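Local coordinates for protein putative acetyltransferase Ta0821 (PDB 3C26) that probably transfers an acyl group, as GNAT-family acetyltransferases do, to an acceptor not yet identified, at residues 36-46 and 122-130; 78-86 and 176-184. All coordinates share one frame; numbering follows the deposited sequence.

Contact 1 and contact 2 lie about 20 Å apart between centres, on opposite sides of the chain's centre, yet they meet through strands 85-92 and 119-125, parallel neighbours in the sheet. A123 of contact 1 is one go-between: its CB lies 3.8 Å from F176 CZ, and its N 3.8 Å from CE of selenomethionine M86. W179 of contact 2 reaches the other segment of contact 1, with CH2 3.5 Å from M45 CA. GNAT enzymes generally bind acyl-CoA where the fourth and fifth strands splay apart, probably 85-92 and 119-125 here. No cofactor is bound; a nitrate beside S122, probably from the crystallisation liquor, does not establish a site.

Contact 1. Residues 36-46 and 122-130; sequences YSKLADTGTMD and SAVYSWNEP. With EDO (1,2-ethanediol), chain H; NO3 (nitrate ion), chain D; EDO (1,2-ethanediol), chain I.
L39, in helix 31-40, and W127, just beyond strand 119-125, bring their CA atoms to 7.6 Å, while in the following loop G43 CA lies 8.5 Å from Y125 CA. L39 CB sits 3.5 Å from the centroid of the six-membered ring of W127, 7° off the normal, and on the opposite face Y125 CB, from W127's own segment, lies toward the rim. A chi1 of 50° turns the indole toward helix 31-40, where its far edge meets the face of Y36 in an offset edge-to-face pair, planes at 75°. Water 2 joins NE1 to T42 OG1, which donates to L39 O. Tyrosine suits position 125 because its hydroxyl reaches the next helix: Y125 OH accepts from M45 N at 3.0 Å. It also donates to water 1, which binds A40 O, D46 N and D46 OD2; D46 OD1 turns to S24. G43, lacking a side chain, lets Y125 OH come within 3.3 Å of its CA. Selenomethionine M45 keeps SE above the tyrosine face in a distant Met-aromatic contact, while CE touches Y125 CE2. This is consistent with the helical region between the first two strands of the GNAT fold packing on the end of its fifth strand, 119-125.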
ATOM      1  N   TYR A  36      -0.135  -9.896   3.871  1.00 22.48           N
ATOM      2  CA  TYR A  36       0.048  -9.198   5.165  1.00 22.47           C
ATOM      3  C   TYR A  36       1.511  -8.752   5.371  1.00 23.88           C
ATOM      4  O   TYR A  36       1.802  -7.626   5.781  1.00 24.25           O
ATOM      5  CB  TYR A  36      -0.348 -10.080   6.378  1.00 21.59           C
ATOM      6  CG  TYR A  36      -0.276  -9.306   7.664  1.00 18.00           C
ATOM      7  CD1 TYR A  36      -1.378  -8.596   8.149  1.00 20.92           C
ATOM      8  CD2 TYR A  36       0.933  -9.196   8.368  1.00 18.41           C
ATOM      9  CE1 TYR A  36      -1.270  -7.813   9.330  1.00 17.82           C
ATOM     10  CE2 TYR A  36       1.032  -8.456   9.515  1.00 19.23           C
ATOM     11  CZ  TYR A  36      -0.087  -7.743   9.991  1.00 21.15           C
ATOM     12  OH  TYR A  36       0.028  -7.008  11.182  1.00 22.72           O
ATOM     13  N   SER A  37       2.433  -9.669   5.117  1.00 25.22           N
ATOM     14  CA  SER A  37       3.845  -9.390   5.362  1.00 26.06           C
ATOM     15  C   SER A  37       4.335  -8.223   4.534  1.00 25.21           C
ATOM     16  O   SER A  37       5.057  -7.357   4.999  1.00 26.45           O
ATOM     17  CB  SER A  37       4.719 -10.615   5.028  1.00 27.24           C
ATOM     18  OG  SER A  37       4.275 -11.755   5.730  1.00 31.48           O
ATOM     19  N   LYS A  38       3.942  -8.197   3.273  1.00 24.64           N
ATOM     20  CA  LYS A  38       4.377  -7.116   2.388  0.50 23.78           C
ATOM     21  C   LYS A  38       3.823  -5.783   2.861  1.00 23.30           C
ATOM     22  O   LYS A  38       4.498  -4.784   2.834  1.00 23.70           O
ATOM     23  CB  LYS A  38       3.945  -7.373   0.940  0.50 24.34           C
ATOM     24  CG  LYS A  38       4.516  -8.630   0.278  0.50 23.84           C
ATOM     25  CD  LYS A  38       4.121  -8.593  -1.192  0.50 25.09           C
ATOM     26  CE  LYS A  38       4.535  -9.788  -2.026  0.50 25.45           C
ATOM     27  NZ  LYS A  38       4.000  -9.648  -3.459  0.50 22.82           N
ATOM     28  N   LEU A  39       2.571  -5.792   3.264  1.00 22.39           N
ATOM     29  CA  LEU A  39       1.880  -4.587   3.719  1.00 20.67           C
ATOM     30  C   LEU A  39       2.525  -4.110   5.025  1.00 20.84           C
ATOM     31  O   LEU A  39       2.805  -2.912   5.227  1.00 20.40           O
ATOM     32  CB  LEU A  39       0.373  -4.827   3.853  1.00 20.70           C
ATOM     33  CG  LEU A  39      -0.401  -4.995   2.501  1.00 19.60           C
ATOM     34  CD1 LEU A  39      -1.883  -5.424   2.664  1.00 19.59           C
ATOM     35  CD2 LEU A  39      -0.311  -3.707   1.620  1.00 20.37           C
ATOM     36  N   ALA A  40       2.860  -5.059   5.862  1.00 21.42           N
ATOM     37  CA  ALA A  40       3.404  -4.737   7.192  1.00 22.37           C
ATOM     38  C   ALA A  40       4.757  -4.015   7.065  1.00 23.52           C
ATOM     39  O   ALA A  40       5.103  -3.174   7.900  1.00 23.04           O
ATOM     40  CB  ALA A  40       3.544  -6.022   8.063  1.00 21.82           C
ATOM     41  N   ASP A  41       5.477  -4.354   5.999  1.00 24.46           N
ATOM     42  CA  ASP A  41       6.794  -3.763   5.693  1.00 25.71           C
ATOM     43  C   ASP A  41       6.698  -2.302   5.309  1.00 25.79           C
ATOM     44  O   ASP A  41       7.672  -1.588   5.367  1.00 27.42           O
ATOM     45  CB  ASP A  41       7.496  -4.522   4.570  1.00 26.98           C
ATOM     46  CG  ASP A  41       8.007  -5.880   5.021  1.00 31.68           C
ATOM     47  OD1 ASP A  41       8.098  -6.082   6.244  1.00 35.81           O
ATOM     48  OD2 ASP A  41       8.298  -6.761   4.162  1.00 39.22           O
ATOM     49  N   THR A  42       5.507  -1.851   4.951  1.00 24.68           N
ATOM     50  CA  THR A  42       5.287  -0.466   4.505  1.00 23.45           C
ATOM     51  C   THR A  42       5.084   0.504   5.697  1.00 24.30           C
ATOM     52  O   THR A  42       4.827   1.698   5.515  1.00 25.44           O
ATOM     53  CB  THR A  42       4.133  -0.333   3.468  1.00 23.17           C
ATOM     54  OG1 THR A  42       2.880  -0.571   4.085  1.00 24.44           O
ATOM     55  CG2 THR A  42       4.333  -1.264   2.275  1.00 21.06           C
ATOM     56  N   GLY A  43       5.193  -0.061   6.903  1.00 22.45           N
ATOM     57  CA  GLY A  43       5.104   0.652   8.160  1.00 21.91           C
ATOM     58  C   GLY A  43       6.083   0.138   9.170  1.00 21.72           C
ATOM     59  O   GLY A  43       6.824  -0.825   8.899  1.00 21.94           O
ATOM     60  N   THR A  44       6.076   0.731  10.367  1.00 22.02           N
ATOM     61  CA  THR A  44       7.101   0.409  11.354  1.00 21.22           C
ATOM     62  C   THR A  44       6.575   0.031  12.714  1.00 21.13           C
ATOM     63  O   THR A  44       7.329  -0.165  13.658  1.00 22.24           O
ATOM     64  CB  THR A  44       8.113   1.563  11.487  1.00 21.14           C
ATOM     65  OG1 THR A  44       7.473   2.702  12.054  1.00 23.72           O
ATOM     66  CG2 THR A  44       8.722   1.926  10.143  1.00 21.05           C
HETATM   67  N   MSE A  45       5.265  -0.136  12.804  1.00 21.33           N
HETATM   68  CA  MSE A  45       4.671  -0.543  14.061  1.00 21.64           C
HETATM   69  C   MSE A  45       5.180  -1.911  14.525  1.00 22.48           C
HETATM   70  O   MSE A  45       5.371  -2.142  15.705  1.00 22.52           O
HETATM   71  CB  MSE A  45       3.155  -0.596  13.975  1.00 21.38           C
HETATM   72  CG  MSE A  45       2.510  -0.702  15.318  1.00 21.17           C
HETATM   73 SE   MSE A  45       0.614  -0.185  15.365  0.75 23.45          SE
HETATM   74  CE  MSE A  45      -0.147  -1.541  14.198  1.00 24.71           C
ATOM     75  N   ASP A  46       5.411  -2.803  13.581  1.00 23.04           N
ATOM     76  CA  ASP A  46       5.865  -4.167  13.907  1.00 23.47           C
ATOM     77  C   ASP A  46       7.248  -4.156  14.493  1.00 22.01           C
ATOM     78  O   ASP A  46       7.541  -4.913  15.416  1.00 20.52           O
ATOM     79  CB  ASP A  46       5.824  -5.141  12.694  1.00 23.73           C
ATOM     80  CG  ASP A  46       4.431  -5.745  12.464  1.00 25.93           C
ATOM     81  OD1 ASP A  46       4.133  -6.793  13.064  1.00 27.13           O
ATOM     82  OD2 ASP A  46       3.599  -5.151  11.745  1.00 28.63           O
ATOM     83  N   SER A 122      -6.823   2.281  20.195  1.00 21.81           N
ATOM     84  CA  SER A 122      -5.939   1.376  19.476  1.00 22.21           C
ATOM     85  C   SER A 122      -5.619   1.934  18.095  1.00 22.42           C
ATOM     86  O   SER A 122      -6.457   2.588  17.448  1.00 21.11           O
ATOM     87  CB  SER A 122      -6.577  -0.025  19.352  1.00 23.37           C
ATOM     88  OG  SER A 122      -5.629  -1.046  19.041  1.00 27.44           O
ATOM     89  N   ALA A 123      -4.412   1.591  17.637  1.00 20.64           N
ATOM     90  CA  ALA A 123      -3.960   2.000  16.352  1.00 21.14           C
ATOM     91  C   ALA A 123      -4.027   0.824  15.373  1.00 21.26           C
ATOM     92  O   ALA A 123      -3.516  -0.277  15.642  1.00 21.27           O
ATOM     93  CB  ALA A 123      -2.534   2.606  16.434  1.00 20.66           C
ATOM     94  N   VAL A 124      -4.683   1.074  14.244  1.00 21.82           N
ATOM     95  CA  VAL A 124      -4.871   0.068  13.183  1.00 21.45           C
ATOM     96  C   VAL A 124      -4.486   0.601  11.788  1.00 21.15           C
ATOM     97  O   VAL A 124      -4.888   1.679  11.407  1.00 18.51           O
ATOM     98  CB  VAL A 124      -6.338  -0.429  13.129  1.00 22.16           C
ATOM     99  CG1 VAL A 124      -6.454  -1.595  12.209  1.00 22.96           C
ATOM    100  CG2 VAL A 124      -6.851  -0.747  14.558  1.00 20.35           C
ATOM    101  N   TYR A 125      -3.651  -0.149  11.062  1.00 19.46           N
ATOM    102  CA  TYR A 125      -3.276   0.261   9.701  1.00 20.29           C
ATOM    103  C   TYR A 125      -4.506   0.311   8.810  1.00 20.55           C
ATOM    104  O   TYR A 125      -5.387  -0.519   8.915  1.00 20.32           O
ATOM    105  CB  TYR A 125      -2.279  -0.689   9.077  1.00 21.20           C
ATOM    106  CG  TYR A 125      -0.849  -0.588   9.554  1.00 18.56           C
ATOM    107  CD1 TYR A 125      -0.093   0.552   9.307  1.00 23.18           C
ATOM    108  CD2 TYR A 125      -0.222  -1.664  10.150  1.00 21.86           C
ATOM    109  CE1 TYR A 125       1.193   0.638   9.691  1.00 20.07           C
ATOM    110  CE2 TYR A 125       1.109  -1.601  10.501  1.00 20.00           C
ATOM    111  CZ  TYR A 125       1.799  -0.447  10.298  1.00 21.56           C
ATOM    112  OH  TYR A 125       3.152  -0.398  10.625  1.00 20.81           O
ATOM    113  N   SER A 126      -4.543   1.311   7.939  1.00 21.51           N
ATOM    114  CA  SER A 126      -5.669   1.554   7.006  1.00 20.63           C
ATOM    115  C   SER A 126      -5.900   0.361   6.055  1.00 20.98           C
ATOM    116  O   SER A 126      -6.995   0.166   5.542  1.00 19.87           O
ATOM    117  CB  SER A 126      -5.386   2.782   6.142  1.00 21.39           C
ATOM    118  OG  SER A 126      -4.145   2.641   5.437  1.00 18.04           O
ATOM    119  N   TRP A 127      -4.863  -0.437   5.822  1.00 20.31           N
ATOM    120  CA  TRP A 127      -4.981  -1.631   4.917  1.00 19.45           C
ATOM    121  C   TRP A 127      -5.363  -2.919   5.652  1.00 20.08           C
ATOM    122  O   TRP A 127      -5.592  -3.973   5.049  1.00 20.22           O
ATOM    123  CB  TRP A 127      -3.657  -1.878   4.178  1.00 20.24           C
ATOM    124  CG  TRP A 127      -2.419  -1.911   5.070  1.00 19.06           C
ATOM    125  CD1 TRP A 127      -1.486  -0.905   5.187  1.00 22.38           C
ATOM    126  CD2 TRP A 127      -1.945  -2.978   5.885  1.00 21.03           C
ATOM    127  NE1 TRP A 127      -0.516  -1.263   6.059  1.00 20.10           N
ATOM    128  CE2 TRP A 127      -0.746  -2.539   6.489  1.00 22.42           C
ATOM    129  CE3 TRP A 127      -2.425  -4.264   6.191  1.00 25.93           C
ATOM    130  CZ2 TRP A 127      -0.011  -3.337   7.386  1.00 24.46           C
ATOM    131  CZ3 TRP A 127      -1.678  -5.072   7.069  1.00 22.01           C
ATOM    132  CH2 TRP A 127      -0.496  -4.603   7.657  1.00 25.11           C
ATOM    133  N   ASN A 128      -5.405  -2.851   6.983  1.00 20.81           N
ATOM    134  CA  ASN A 128      -5.626  -4.058   7.789  1.00 20.78           C
ATOM    135  C   ASN A 128      -7.108  -4.280   8.002  1.00 21.06           C
ATOM    136  O   ASN A 128      -7.651  -4.096   9.075  1.00 19.43           O
ATOM    137  CB  ASN A 128      -4.851  -4.029   9.099  1.00 20.37           C
ATOM    138  CG  ASN A 128      -4.850  -5.366   9.777  1.00 20.29           C
ATOM    139  OD1 ASN A 128      -5.487  -6.294   9.293  1.00 20.16           O
ATOM    140  ND2 ASN A 128      -4.089  -5.502  10.881  1.00 18.62           N
ATOM    141  N   GLU A 129      -7.732  -4.699   6.914  1.00 21.92           N
ATOM    142  CA  GLU A 129      -9.158  -4.794   6.839  1.00 22.61           C
ATOM    143  C   GLU A 129      -9.764  -5.724   7.893  1.00 23.81           C
ATOM    144  O   GLU A 129     -10.776  -5.380   8.472  1.00 23.64           O
ATOM    145  CB  GLU A 129      -9.615  -5.201   5.445  1.00 22.86           C
ATOM    146  CG  GLU A 129     -11.077  -4.967   5.212  1.00 24.99           C
ATOM    147  CD  GLU A 129     -11.477  -3.472   5.132  1.00 28.44           C
ATOM    148  OE1 GLU A 129     -10.628  -2.594   4.959  1.00 27.24           O
ATOM    149  OE2 GLU A 129     -12.687  -3.194   5.236  1.00 29.01           O
ATOM    150  N   PRO A 130      -9.181  -6.933   8.103  1.00 24.46           N
ATOM    151  CA  PRO A 130      -9.729  -7.826   9.135  1.00 23.98           C
ATOM    152  C   PRO A 130      -9.676  -7.190  10.536  1.00 24.88           C
ATOM    153  O   PRO A 130     -10.601  -7.305  11.318  1.00 23.59           O
ATOM    154  CB  PRO A 130      -8.796  -9.035   9.043  1.00 24.96           C
ATOM    155  CG  PRO A 130      -8.415  -9.065   7.600  1.00 25.21           C
ATOM    156  CD  PRO A 130      -8.176  -7.627   7.269  1.00 24.20           C
TER
HETATM  157  C1  EDO H 272      -4.305   1.083   1.012  1.00 43.64           C
HETATM  158  O1  EDO H 272      -2.925   0.865   1.350  1.00 43.81           O
HETATM  159  C2  EDO H 272      -5.158   0.985   2.262  1.00 42.66           C
HETATM  160  O2  EDO H 272      -4.829   2.160   2.969  1.00 41.66           O
HETATM  161  N   NO3 D 268      -5.715  -3.768  17.354  1.00 47.62           N
HETATM  162  O1  NO3 D 268      -5.279  -4.285  18.564  1.00 47.15           O
HETATM  163  O2  NO3 D 268      -5.182  -2.562  16.877  1.00 46.53           O
HETATM  164  O3  NO3 D 268      -6.652  -4.480  16.592  1.00 48.85           O
HETATM  165  C1  EDO I 273     -13.294  -0.070   8.233  1.00 47.01           C
HETATM  166  O1  EDO I 273     -13.137  -1.384   7.670  1.00 44.53           O
HETATM  167  C2  EDO I 273     -14.755   0.217   8.529  1.00 46.58           C
HETATM  168  O2  EDO I 273     -15.211  -0.752   9.466  1.00 49.30           O
HETATM  169  O   HOH W   1       4.464  -2.816  10.553  1.00 18.36           O
HETATM  170  O   HOH W   2       1.477   0.836   5.997  1.00 25.68           O

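Contact 2. Residues 78-86 and 176-184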
ATOM      1  N   GLU A  78      -1.981  -0.148  28.314  1.00 25.62           N
ATOM      2  CA  GLU A  78      -1.287   0.875  29.045  1.00 25.28           C
ATOM      3  C   GLU A  78      -2.170   2.063  29.329  1.00 25.51           C
ATOM      4  O   GLU A  78      -2.664   2.710  28.410  1.00 23.87           O
ATOM      5  CB  GLU A  78      -0.013   1.315  28.307  1.00 25.31           C
ATOM      6  CG  GLU A  78       0.691   2.395  29.087  1.00 26.48           C
ATOM      7  CD  GLU A  78       2.093   2.656  28.642  1.00 28.82           C
ATOM      8  OE1 GLU A  78       2.750   1.722  28.177  1.00 32.58           O
ATOM      9  OE2 GLU A  78       2.527   3.820  28.770  1.00 32.71           O
ATOM     10  N   LYS A  79      -2.335   2.337  30.626  1.00 24.80           N
ATOM     11  CA  LYS A  79      -3.166   3.450  31.088  1.00 26.40           C
ATOM     12  C   LYS A  79      -2.413   4.734  30.791  1.00 26.19           C
ATOM     13  O   LYS A  79      -1.224   4.847  31.055  1.00 25.99           O
ATOM     14  CB  LYS A  79      -3.509   3.317  32.571  1.00 26.38           C
ATOM     15  CG  LYS A  79      -4.517   4.341  33.066  1.00 29.52           C
ATOM     16  CD  LYS A  79      -5.063   3.958  34.382  1.00 34.21           C
ATOM     17  CE  LYS A  79      -6.510   3.482  34.269  1.00 37.53           C
ATOM     18  NZ  LYS A  79      -7.065   3.030  35.625  1.00 38.86           N
ATOM     19  N   LEU A  80      -3.124   5.679  30.204  1.00 25.89           N
ATOM     20  CA  LEU A  80      -2.556   6.948  29.762  1.00 25.33           C
ATOM     21  C   LEU A  80      -2.908   8.034  30.768  1.00 26.24           C
ATOM     22  O   LEU A  80      -3.689   7.808  31.661  1.00 26.35           O
ATOM     23  CB  LEU A  80      -3.067   7.305  28.378  1.00 25.66           C
ATOM     24  CG  LEU A  80      -2.942   6.201  27.297  1.00 24.01           C
ATOM     25  CD1 LEU A  80      -3.375   6.732  25.965  1.00 22.12           C
ATOM     26  CD2 LEU A  80      -1.496   5.650  27.284  1.00 16.54           C
ATOM     27  N   PRO A  81      -2.320   9.208  30.626  1.00 26.08           N
ATOM     28  CA  PRO A  81      -2.538  10.253  31.619  1.00 26.43           C
ATOM     29  C   PRO A  81      -3.969  10.826  31.598  1.00 25.65           C
ATOM     30  O   PRO A  81      -4.464  11.335  32.602  1.00 27.33           O
ATOM     31  CB  PRO A  81      -1.505  11.326  31.235  1.00 26.54           C
ATOM     32  CG  PRO A  81      -0.528  10.670  30.372  1.00 26.68           C
ATOM     33  CD  PRO A  81      -1.266   9.550  29.662  1.00 27.38           C
ATOM     34  N   ASP A  82      -4.620  10.764  30.455  1.00 24.17           N
ATOM     35  CA  ASP A  82      -6.008  11.272  30.354  1.00 24.22           C
ATOM     36  C   ASP A  82      -7.009  10.253  30.946  1.00 23.81           C
ATOM     37  O   ASP A  82      -8.213  10.484  30.999  1.00 25.04           O
ATOM     38  CB  ASP A  82      -6.368  11.643  28.911  1.00 23.93           C
ATOM     39  CG  ASP A  82      -6.235  10.481  27.967  1.00 24.86           C
ATOM     40  OD1 ASP A  82      -5.947   9.372  28.423  1.00 26.60           O
ATOM     41  OD2 ASP A  82      -6.395  10.669  26.752  1.00 26.95           O
ATOM     42  N   GLY A  83      -6.488   9.124  31.388  1.00 24.05           N
ATOM     43  CA  GLY A  83      -7.291   8.117  32.056  1.00 23.70           C
ATOM     44  C   GLY A  83      -7.751   7.016  31.111  1.00 23.42           C
ATOM     45  O   GLY A  83      -8.361   6.038  31.532  1.00 23.32           O
ATOM     46  N   SER A  84      -7.453   7.181  29.822  1.00 23.93           N
ATOM     47  CA  SER A  84      -7.820   6.155  28.821  1.00 23.29           C
ATOM     48  C   SER A  84      -6.790   5.042  28.885  1.00 23.26           C
ATOM     49  O   SER A  84      -5.778   5.155  29.583  1.00 21.64           O
ATOM     50  CB  SER A  84      -7.855   6.703  27.404  1.00 23.73           C
ATOM     51  OG  SER A  84      -6.609   7.232  27.051  1.00 26.87           O
ATOM     52  N   VAL A  85      -7.074   3.959  28.172  1.00 22.06           N
ATOM     53  CA  VAL A  85      -6.143   2.825  28.076  1.00 22.28           C
ATOM     54  C   VAL A  85      -5.872   2.563  26.607  1.00 22.21           C
ATOM     55  O   VAL A  85      -6.783   2.337  25.825  1.00 22.76           O
ATOM     56  CB  VAL A  85      -6.687   1.527  28.786  1.00 22.85           C
ATOM     57  CG1 VAL A  85      -5.768   0.331  28.549  1.00 21.80           C
ATOM     58  CG2 VAL A  85      -6.907   1.797  30.268  1.00 20.81           C
HETATM   59  N   MSE A  86      -4.595   2.550  26.263  1.00 23.13           N
HETATM   60  CA  MSE A  86      -4.162   2.230  24.912  1.00 22.41           C
HETATM   61  C   MSE A  86      -3.906   0.761  24.846  1.00 22.14           C
HETATM   62  O   MSE A  86      -3.267   0.176  25.705  1.00 22.01           O
HETATM   63  CB  MSE A  86      -2.846   2.924  24.550  1.00 22.09           C
HETATM   64  CG  MSE A  86      -2.514   2.856  23.121  1.00 19.89           C
HETATM   65 SE   MSE A  86      -3.552   4.061  22.050  0.75 20.73          SE
HETATM   66  CE  MSE A  86      -2.778   3.826  20.310  1.00 22.27           C
ATOM     67  N   PHE A 176      -0.218  11.708  19.301  1.00 23.79           N
ATOM     68  CA  PHE A 176       0.472  10.421  19.279  1.00 24.09           C
ATOM     69  C   PHE A 176       1.786  10.654  19.955  1.00 25.30           C
ATOM     70  O   PHE A 176       2.579  11.473  19.507  1.00 28.35           O
ATOM     71  CB  PHE A 176       0.708   9.875  17.869  1.00 24.31           C
ATOM     72  CG  PHE A 176      -0.020   8.605  17.580  1.00 22.75           C
ATOM     73  CD1 PHE A 176       0.044   7.539  18.458  1.00 26.32           C
ATOM     74  CD2 PHE A 176      -0.710   8.440  16.403  1.00 26.77           C
ATOM     75  CE1 PHE A 176      -0.593   6.336  18.202  1.00 27.38           C
ATOM     76  CE2 PHE A 176      -1.359   7.236  16.137  1.00 28.46           C
ATOM     77  CZ  PHE A 176      -1.278   6.179  17.057  1.00 31.08           C
ATOM     78  N   ILE A 177       1.980   9.998  21.087  1.00 24.84           N
ATOM     79  CA  ILE A 177       3.240  10.041  21.757  1.00 24.67           C
ATOM     80  C   ILE A 177       3.672   8.617  22.111  1.00 24.70           C
ATOM     81  O   ILE A 177       2.939   7.870  22.763  1.00 24.57           O
ATOM     82  CB  ILE A 177       3.181  10.891  22.993  1.00 24.80           C
ATOM     83  CG1 ILE A 177       2.800  12.336  22.616  1.00 26.65           C
ATOM     84  CG2 ILE A 177       4.521  10.919  23.706  1.00 22.28           C
ATOM     85  CD1 ILE A 177       2.932  13.292  23.775  1.00 29.27           C
ATOM     86  N   ASP A 178       4.863   8.250  21.679  1.00 24.12           N
ATOM     87  CA  ASP A 178       5.362   6.883  21.948  1.00 23.49           C
ATOM     88  C   ASP A 178       4.280   5.839  21.702  1.00 23.39           C
ATOM     89  O   ASP A 178       3.976   5.008  22.558  1.00 23.39           O
ATOM     90  CB  ASP A 178       5.874   6.767  23.378  1.00 23.08           C
ATOM     91  CG  ASP A 178       6.515   5.398  23.686  1.00 24.86           C
ATOM     92  OD1 ASP A 178       7.072   4.778  22.795  1.00 23.55           O
ATOM     93  OD2 ASP A 178       6.485   4.963  24.851  1.00 25.66           O
ATOM     94  N   TRP A 179       3.663   5.938  20.529  1.00 23.29           N
ATOM     95  CA  TRP A 179       2.647   4.981  20.016  1.00 22.64           C
ATOM     96  C   TRP A 179       1.350   4.868  20.809  1.00 23.42           C
ATOM     97  O   TRP A 179       0.602   3.888  20.699  1.00 24.01           O
ATOM     98  CB  TRP A 179       3.243   3.581  19.800  1.00 23.42           C
ATOM     99  CG  TRP A 179       4.290   3.550  18.757  1.00 19.69           C
ATOM    100  CD1 TRP A 179       5.632   3.808  18.946  1.00 22.28           C
ATOM    101  CD2 TRP A 179       4.131   3.299  17.348  1.00 20.35           C
ATOM    102  NE1 TRP A 179       6.280   3.738  17.760  1.00 19.25           N
ATOM    103  CE2 TRP A 179       5.407   3.395  16.767  1.00 21.06           C
ATOM    104  CE3 TRP A 179       3.037   3.019  16.528  1.00 22.52           C
ATOM    105  CZ2 TRP A 179       5.632   3.214  15.400  1.00 23.16           C
ATOM    106  CZ3 TRP A 179       3.271   2.823  15.165  1.00 26.47           C
ATOM    107  CH2 TRP A 179       4.555   2.939  14.626  1.00 22.51           C
ATOM    108  N   LYS A 180       1.124   5.895  21.601  1.00 23.29           N
ATOM    109  CA  LYS A 180      -0.058   6.055  22.412  1.00 23.39           C
ATOM    110  C   LYS A 180      -0.739   7.363  21.990  1.00 24.34           C
ATOM    111  O   LYS A 180      -0.106   8.395  21.888  1.00 25.50           O
ATOM    112  CB  LYS A 180       0.339   6.076  23.900  1.00 22.72           C
ATOM    113  CG  LYS A 180       0.970   4.791  24.410  1.00 22.14           C
ATOM    114  CD  LYS A 180       1.624   4.939  25.796  1.00 23.20           C
ATOM    115  CE  LYS A 180       3.048   5.416  25.681  1.00 25.94           C
ATOM    116  NZ  LYS A 180       3.780   5.704  27.007  1.00 26.15           N
ATOM    117  N   TYR A 181      -2.036   7.287  21.706  1.00 24.33           N
ATOM    118  CA  TYR A 181      -2.824   8.475  21.399  1.00 24.48           C
ATOM    119  C   TYR A 181      -3.481   8.964  22.703  1.00 24.15           C
ATOM    120  O   TYR A 181      -4.387   8.339  23.254  1.00 23.02           O
ATOM    121  CB  TYR A 181      -3.869   8.197  20.292  1.00 23.51           C
ATOM    122  CG  TYR A 181      -4.419   9.456  19.649  1.00 24.78           C
ATOM    123  CD1 TYR A 181      -3.641  10.195  18.734  1.00 23.95           C
ATOM    124  CD2 TYR A 181      -5.703   9.903  19.921  1.00 23.06           C
ATOM    125  CE1 TYR A 181      -4.126  11.314  18.123  1.00 24.54           C
ATOM    126  CE2 TYR A 181      -6.169  11.048  19.332  1.00 21.50           C
ATOM    127  CZ  TYR A 181      -5.384  11.758  18.449  1.00 22.38           C
ATOM    128  OH  TYR A 181      -5.898  12.897  17.865  1.00 26.88           O
HETATM  129  N   MSE A 182      -3.030  10.117  23.153  1.00 24.13           N
HETATM  130  CA  MSE A 182      -3.417  10.649  24.448  1.00 24.92           C
HETATM  131  C   MSE A 182      -3.772  12.120  24.379  1.00 25.51           C
HETATM  132  O   MSE A 182      -3.254  12.861  23.560  1.00 25.57           O
HETATM  133  CB  MSE A 182      -2.238  10.472  25.433  1.00 25.88           C
HETATM  134  CG  MSE A 182      -0.992  11.252  25.061  1.00 25.84           C
HETATM  135 SE   MSE A 182       0.572  11.044  26.284  0.75 26.78          SE
HETATM  136  CE  MSE A 182       1.175   9.287  25.767  1.00 22.48           C
ATOM    137  N   CYS A 183      -4.633  12.528  25.284  1.00 26.28           N
ATOM    138  CA  CYS A 183      -5.063  13.905  25.355  1.00 28.31           C
ATOM    139  C   CYS A 183      -4.698  14.521  26.691  1.00 30.30           C
ATOM    140  O   CYS A 183      -4.534  13.846  27.714  1.00 28.35           O
ATOM    141  CB  CYS A 183      -6.563  14.045  25.102  1.00 27.67           C
ATOM    142  SG  CYS A 183      -7.174  13.037  23.705  1.00 26.91           S
ATOM    143  N   SER A 184      -4.501  15.819  26.633  1.00 32.97           N
ATOM    144  CA  SER A 184      -4.294  16.608  27.846  1.00 36.05           C
ATOM    145  C   SER A 184      -4.569  18.087  27.579  1.00 38.42           C
ATOM    146  O   SER A 184      -3.967  18.687  26.678  1.00 38.79           O
ATOM    147  CB  SER A 184      -2.897  16.399  28.420  1.00 36.33           C
ATOM    148  OG  SER A 184      -2.659  17.362  29.428  1.00 38.72           O
TER
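D82 OD2 is gripped by C183 N, 3.0 Å away with an N-H...O angle of 156°, and by a salt bridge from R121. The amide comes from above the carboxylate plane, 50° out of it. The other oxygen, OD1, stays within its own segment, taking S84 N in an Asx turn and S84 OG at 2.6 Å. D82 CG lies between the backbone N and the carbonyl carbon (chi1 59°), which folds the carboxylate back over the turn from L80 to G83; a short acid can thus brace its own turn and still hold the second hairpin. C183 is further fixed by its disulfide to C174.

At the other end, K180 NZ meets E78 OE2 at 2.9 Å in a salt bridge, on the syn side but tilted well out of the carboxylate plane. Y194 OH is hydrogen-bonded to the same ammonium group, and D178, at longer range, completes a salt-bridge network. The lysine's long aliphatic part is as useful as its charge, since CD packs 3.5 Å from L80 CD2.

The other methyl of L80, CD1, packs on strand 180-183, against Y181 O and M182 CB. Selenomethionine M86 bends at chi2, laying SE 3.6 Å from Y181 N, a buried amide with no partner in the model, and sending CE to within 3.4 Å of W179 O and 3.9 Å of F176 CE1. An unbranched, flexible chain suits this place because its bend lets SE and CE follow the turn's backbone as far as the F176 ring.

The contact thus sets the turn end of hairpin 70-79/85-92 against the small hairpin 174-177/180-183, which closes through a type I' turn. V85 pairs through its backbone with R119 and R121 of strand 119-125, F176 leans on that strand and on strand 258-265, and W179 stacks on Y48 of helix 45-58.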